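Local coordinates for protein mannosephosphate isomerase, putative (Archaeoglobus fulgidus, PDB 1ZX5) that probably interconverts D-mannose 6-phosphate and D-fructose 6-phosphate as a zinc-dependent isomerase of the type 1 mannose-6-phosphate isomerase family, at residues 50-55 with 62-67; 108-113 with 201-206. All coordinates share one frame; numbering follows the deposited sequence.

Interaction 1 (50-55 with 62-67); sequences STVLVK and IELFSK
Val52 and Leu64 mark the nearest approach of the two backbones, with 8.3 Å from Val52 CA to Leu64 CA, a spacing that allows side chains to mesh but no main-chain bonds between them. The motif is a β-hairpin followed directly by a helix: strand 51-54 turns back into strand 57-60, and helix 61-73 then packs beside the hairpin. Both segments fall in the catalytic-domain region of the type 1 isomerase family. Strand alternation supplies the apolar row, for the CB atoms of Val52 and Val54 both point at the helix while that of Thr51 points away from it.

Leu64 reaches both valines from the helix. Its CG stands anti to the backbone N (chi1 -178°), which carries the isobutyl fork out toward the strand. One prong, CD2, comes to 4.2 Å from Val52 CG2; the other, CD1, meets Val54 CG2 at 3.9 Å, the side chains of Val54 and Leu64 passing at a slant. Beta-branched valines suit the extended strand and present compact methyl surfaces, whereas a forked leucine can touch the pair from a single helical position. Leu59 of the neighbouring strand touches Val54 and Leu64, and Met61 touches Val52, so the apolar patch extends over the hairpin and the start of the helix.

The next helical residue, Phe65, meets the ring of Phe83 edge-to-face. Farther round the helix, Ser66 suits its exposed place because its short hydroxyl can fold back on the main chain. Glu63 O thus receives two donors: Lys67 N makes the regular helical bond at 3.0 Å, and Ser66 OG joins at 3.1 Å, approaching at a C=O...OG angle of 117° and tilted 21° from the carbonyl plane.

Interaction 2 (108-113 with 201-206); sequences ESLGEA and WEKVKK
Leu110 thrusts its fork at helix 201-207, where the chains of Lys203 and Lys206, three residues apart and hence on the same side of the helix, receive it. Its CD2 methyl touches the CD methylenes of both, at 3.9 Å from Lys203 CD and a close 3.5 Å from Lys206 CD, and it slants across each chain. Lysine suits this surface place because its methylenes can pack on a leucine while the charged end lies beyond them. Lys206 runs straight beyond CG, but Lys203 bends at chi2 (-65°) and again near its end, which takes NZ past Leu110 to Glu112. Those two side chains approach from opposite directions, and Lys203 NZ lies 3.2 Å from Glu112 OE2, a salt bridge whose hydrogen bond is weak. Glu112 OE2 also has a stronger partner in Tyr194 OH, on the short strand whose tyrosine touches Leu110 and Lys203 as well.

Gly111 lets the chain turn between Leu110 and Glu112: its positive phi, which favours glycine, belongs to a Schellman motif closing helix 104-109. With a serine in place of Lys203, Leu110 would probably lose much of its apolar cover and Glu112 its cationic mate, keeping Tyr194 as a partner. With OE2 shared in this way, the tyrosine probably does more to fix the carboxylate, while Lys203 adds mainly charge balance and packing on Leu110.

Interaction 1 is a largely buried contact and interaction 2 a surface one; their centres lie 32 Å apart, their nearest atoms about 13 Å, and they share no helix or strand. The first joins near neighbours in sequence, a hairpin strand and the helix that follows it, whereas the second brings together a helix end and another helix 88 residues farther on. Chemistry follows place. Across 50-55 and 62-67 branched aliphatic side chains meet without any polar bond. Across 108-113 and 201-206 a single leucine is packed by lysine methylenes, and an ion pair is added where long charged side chains can reach each other.

Interaction 1 (50-55 with 62-67)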
loop_
_atom_site.group_PDB
_atom_site.type_symbol
_atom_site.label_atom_id
_atom_site.label_comp_id
_atom_site.label_asym_id
_atom_site.label_seq_id
_atom_site.Cartn_x
_atom_site.Cartn_y
_atom_site.Cartn_z
ATOM N N SER A 50 -9.805 2.078 -10.003
ATOM C CA SER A 50 -8.928 2.077 -11.163
ATOM C C SER A 50 -9.679 1.474 -12.331
ATOM O O SER A 50 -10.612 0.686 -12.142
ATOM C CB SER A 50 -7.666 1.261 -10.888
ATOM O OG SER A 50 -6.816 1.934 -9.972
ATOM N N THR A 51 -9.285 1.848 -13.538
ATOM C CA THR A 51 -9.828 1.200 -14.713
ATOM C C THR A 51 -8.705 0.416 -15.393
ATOM O O THR A 51 -7.557 0.864 -15.463
ATOM C CB THR A 51 -10.555 2.187 -15.702
ATOM O OG1 THR A 51 -9.594 3.009 -16.347
ATOM C CG2 THR A 51 -11.561 3.104 -14.983
ATOM N N VAL A 52 -9.051 -0.771 -15.877
ATOM C CA VAL A 52 -8.063 -1.712 -16.387
ATOM C C VAL A 52 -8.286 -2.079 -17.859
ATOM O O VAL A 52 -9.383 -1.900 -18.398
ATOM C CB VAL A 52 -7.988 -2.999 -15.502
ATOM C CG1 VAL A 52 -7.577 -2.648 -14.079
ATOM C CG2 VAL A 52 -9.308 -3.770 -15.519
ATOM N N LEU A 53 -7.224 -2.580 -18.491
ATOM C CA LEU A 53 -7.297 -3.132 -19.845
ATOM C C LEU A 53 -7.202 -4.655 -19.820
ATOM O O LEU A 53 -6.158 -5.221 -19.457
ATOM C CB LEU A 53 -6.158 -2.590 -20.717
ATOM C CG LEU A 53 -6.198 -1.154 -21.234
ATOM C CD1 LEU A 53 -4.767 -0.672 -21.520
ATOM C CD2 LEU A 53 -7.097 -1.034 -22.464
ATOM N N VAL A 54 -8.291 -5.305 -20.214
ATOM C CA VAL A 54 -8.307 -6.756 -20.355
ATOM C C VAL A 54 -8.338 -7.145 -21.844
ATOM O O VAL A 54 -9.363 -6.974 -22.519
ATOM C CB VAL A 54 -9.477 -7.403 -19.567
ATOM C CG1 VAL A 54 -9.546 -8.908 -19.847
ATOM C CG2 VAL A 54 -9.316 -7.145 -18.074
ATOM N N LYS A 55 -7.205 -7.659 -22.342
ATOM C CA LYS A 55 -7.029 -7.978 -23.773
ATOM C C LYS A 55 -7.332 -6.762 -24.680
ATOM O O LYS A 55 -7.911 -6.902 -25.766
ATOM C CB LYS A 55 -7.877 -9.206 -24.181
ATOM C CG LYS A 55 -7.312 -10.574 -23.744
ATOM C CD LYS A 55 -8.445 -11.597 -23.528
ATOM C CE LYS A 55 -7.986 -13.047 -23.763
ATOM N NZ LYS A 55 -7.302 -13.666 -22.587
ATOM N N ILE A 62 -13.878 -2.679 -10.289
ATOM C CA ILE A 62 -15.091 -3.087 -9.584
ATOM C C ILE A 62 -15.896 -4.056 -10.461
ATOM O O ILE A 62 -16.340 -5.100 -9.982
ATOM C CB ILE A 62 -15.887 -1.846 -9.105
ATOM C CG1 ILE A 62 -15.094 -1.167 -7.971
ATOM C CG2 ILE A 62 -17.319 -2.224 -8.679
ATOM C CD1 ILE A 62 -15.716 0.108 -7.416
ATOM N N GLU A 63 -16.075 -3.709 -11.735
ATOM C CA GLU A 63 -16.698 -4.615 -12.688
ATOM C C GLU A 63 -15.863 -5.893 -12.777
ATOM O O GLU A 63 -16.387 -6.992 -12.582
ATOM C CB GLU A 63 -16.850 -3.957 -14.065
ATOM C CG GLU A 63 -17.731 -4.735 -15.042
ATOM C CD GLU A 63 -17.949 -4.006 -16.362
ATOM O OE1 GLU A 63 -18.361 -2.825 -16.341
ATOM O OE2 GLU A 63 -17.723 -4.619 -17.425
ATOM N N LEU A 64 -14.561 -5.742 -13.025
ATOM C CA LEU A 64 -13.672 -6.908 -13.147
ATOM C C LEU A 64 -13.837 -7.882 -11.968
ATOM O O LEU A 64 -13.974 -9.087 -12.168
ATOM C CB LEU A 64 -12.200 -6.483 -13.306
ATOM C CG LEU A 64 -11.208 -7.642 -13.498
ATOM C CD1 LEU A 64 -11.293 -8.232 -14.914
ATOM C CD2 LEU A 64 -9.795 -7.225 -13.178
ATOM N N PHE A 65 -13.852 -7.348 -10.751
ATOM C CA PHE A 65 -13.963 -8.177 -9.563
ATOM C C PHE A 65 -15.342 -8.847 -9.415
ATOM O O PHE A 65 -15.421 -10.015 -9.041
ATOM C CB PHE A 65 -13.578 -7.394 -8.299
ATOM C CG PHE A 65 -13.530 -8.239 -7.057
ATOM C CD1 PHE A 65 -12.488 -9.140 -6.852
ATOM C CD2 PHE A 65 -14.532 -8.152 -6.102
ATOM C CE1 PHE A 65 -12.439 -9.933 -5.702
ATOM C CE2 PHE A 65 -14.495 -8.942 -4.950
ATOM C CZ PHE A 65 -13.440 -9.829 -4.747
ATOM N N SER A 66 -16.428 -8.137 -9.716
ATOM C CA SER A 66 -17.742 -8.779 -9.619
ATOM C C SER A 66 -17.925 -9.904 -10.659
ATOM O O SER A 66 -18.588 -10.897 -10.377
ATOM C CB SER A 66 -18.895 -7.759 -9.661
ATOM O OG SER A 66 -18.929 -7.060 -10.891
ATOM N N LYS A 67 -17.306 -9.761 -11.830
ATOM C CA LYS A 67 -17.398 -10.777 -12.889
ATOM C C LYS A 67 -16.383 -11.918 -12.786
ATOM O O LYS A 67 -16.650 -13.014 -13.273
ATOM C CB LYS A 67 -17.280 -10.138 -14.271
ATOM C CG LYS A 67 -18.440 -9.246 -14.633
ATOM C CD LYS A 67 -18.281 -8.647 -16.024
ATOM C CE LYS A 67 -19.460 -7.713 -16.327
ATOM N NZ LYS A 67 -19.584 -7.400 -17.783
#

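Interaction 2 (108-113 with 201-206)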
loop_
_atom_site.group_PDB
_atom_site.type_symbol
_atom_site.label_atom_id
_atom_site.label_comp_id
_atom_site.label_asym_id
_atom_site.label_seq_id
_atom_site.Cartn_x
_atom_site.Cartn_y
_atom_site.Cartn_z
ATOM N N GLU A 108 -16.156 -0.953 13.272
ATOM C CA GLU A 108 -17.519 -1.444 13.443
ATOM C C GLU A 108 -18.230 -0.762 14.621
ATOM O O GLU A 108 -19.400 -0.369 14.525
ATOM C CB GLU A 108 -17.506 -2.973 13.610
ATOM C CG GLU A 108 -18.844 -3.571 14.024
ATOM C CD GLU A 108 -18.776 -5.085 14.183
ATOM O OE1 GLU A 108 -19.181 -5.596 15.250
ATOM O OE2 GLU A 108 -18.302 -5.763 13.244
ATOM N N SER A 109 -17.495 -0.625 15.719
ATOM C CA SER A 109 -17.961 0.033 16.934
ATOM C C SER A 109 -18.213 1.544 16.723
ATOM O O SER A 109 -19.147 2.128 17.294
ATOM C CB SER A 109 -16.918 -0.187 18.028
ATOM O OG SER A 109 -17.237 0.560 19.166
ATOM N N LEU A 110 -17.369 2.164 15.904
ATOM C CA LEU A 110 -17.534 3.567 15.497
ATOM C C LEU A 110 -18.626 3.758 14.438
ATOM O O LEU A 110 -18.987 4.892 14.130
ATOM C CB LEU A 110 -16.199 4.128 14.970
ATOM C CG LEU A 110 -15.107 4.391 16.014
ATOM C CD1 LEU A 110 -13.753 4.751 15.370
ATOM C CD2 LEU A 110 -15.551 5.472 16.973
ATOM N N GLY A 111 -19.124 2.655 13.876
ATOM C CA GLY A 111 -20.158 2.680 12.839
ATOM C C GLY A 111 -19.702 3.155 11.461
ATOM O O GLY A 111 -20.494 3.687 10.678
ATOM N N GLU A 112 -18.435 2.950 11.140
ATOM C CA GLU A 112 -17.926 3.346 9.829
ATOM C C GLU A 112 -18.495 2.435 8.737
ATOM O O GLU A 112 -18.829 1.273 9.001
ATOM C CB GLU A 112 -16.395 3.304 9.822
ATOM C CG GLU A 112 -15.739 4.296 10.791
ATOM C CD GLU A 112 -15.736 5.755 10.285
ATOM O OE1 GLU A 112 -16.375 6.077 9.247
ATOM O OE2 GLU A 112 -15.063 6.587 10.934
ATOM N N ALA A 113 -18.647 2.969 7.530
ATOM C CA ALA A 113 -19.027 2.149 6.380
ATOM C C ALA A 113 -17.820 1.324 5.901
ATOM O O ALA A 113 -17.987 0.221 5.399
ATOM C CB ALA A 113 -19.587 3.009 5.254
ATOM N N TRP A 201 -10.272 14.093 16.851
ATOM C CA TRP A 201 -9.808 13.699 18.180
ATOM C C TRP A 201 -10.684 12.674 18.903
ATOM O O TRP A 201 -10.156 11.781 19.562
ATOM C CB TRP A 201 -9.559 14.912 19.098
ATOM C CG TRP A 201 -8.645 14.519 20.224
ATOM C CD1 TRP A 201 -8.973 14.396 21.549
ATOM C CD2 TRP A 201 -7.268 14.121 20.112
ATOM N NE1 TRP A 201 -7.875 13.965 22.270
ATOM C CE2 TRP A 201 -6.818 13.791 21.414
ATOM C CE3 TRP A 201 -6.366 14.020 19.039
ATOM C CZ2 TRP A 201 -5.500 13.375 21.674
ATOM C CZ3 TRP A 201 -5.054 13.607 19.297
ATOM C CH2 TRP A 201 -4.636 13.293 20.603
ATOM N N GLU A 202 -12.007 12.796 18.789
ATOM C CA GLU A 202 -12.909 11.817 19.407
ATOM C C GLU A 202 -12.674 10.398 18.892
ATOM O O GLU A 202 -12.797 9.449 19.657
ATOM C CB GLU A 202 -14.380 12.202 19.235
ATOM C CG GLU A 202 -14.816 13.388 20.086
ATOM C CD GLU A 202 -14.699 13.124 21.594
ATOM O OE1 GLU A 202 -15.356 12.172 22.093
ATOM O OE2 GLU A 202 -13.952 13.875 22.278
ATOM N N LYS A 203 -12.339 10.272 17.602
ATOM C CA LYS A 203 -12.032 8.990 16.985
ATOM C C LYS A 203 -10.648 8.504 17.404
ATOM O O LYS A 203 -10.479 7.335 17.709
ATOM C CB LYS A 203 -12.103 9.058 15.448
ATOM C CG LYS A 203 -13.390 9.621 14.842
ATOM C CD LYS A 203 -14.603 8.763 15.113
ATOM C CE LYS A 203 -15.856 9.326 14.414
ATOM N NZ LYS A 203 -16.088 8.643 13.094
ATOM N N VAL A 204 -9.666 9.405 17.393
ATOM C CA VAL A 204 -8.311 9.114 17.860
ATOM C C VAL A 204 -8.328 8.496 19.264
ATOM O O VAL A 204 -7.697 7.466 19.494
ATOM C CB VAL A 204 -7.399 10.387 17.851
ATOM C CG1 VAL A 204 -6.065 10.114 18.537
ATOM C CG2 VAL A 204 -7.174 10.883 16.424
ATOM N N LYS A 205 -9.063 9.114 20.187
ATOM C CA LYS A 205 -9.131 8.646 21.575
ATOM C C LYS A 205 -9.623 7.202 21.696
ATOM O O LYS A 205 -9.154 6.446 22.536
ATOM C CB LYS A 205 -10.030 9.557 22.410
ATOM C CG LYS A 205 -9.437 10.922 22.701
ATOM C CD LYS A 205 -10.214 11.636 23.823
ATOM C CE LYS A 205 -11.625 12.001 23.381
ATOM N NZ LYS A 205 -12.333 12.895 24.362
ATOM N N LYS A 206 -10.563 6.832 20.842
ATOM C CA LYS A 206 -11.127 5.488 20.841
ATOM C C LYS A 206 -10.243 4.378 20.246
ATOM O O LYS A 206 -10.452 3.202 20.544
ATOM C CB LYS A 206 -12.485 5.526 20.148
ATOM C CG LYS A 206 -13.530 6.217 21.038
ATOM C CD LYS A 206 -14.845 6.364 20.324
ATOM C CE LYS A 206 -15.906 6.988 21.224
ATOM N NZ LYS A 206 -17.021 7.500 20.360
#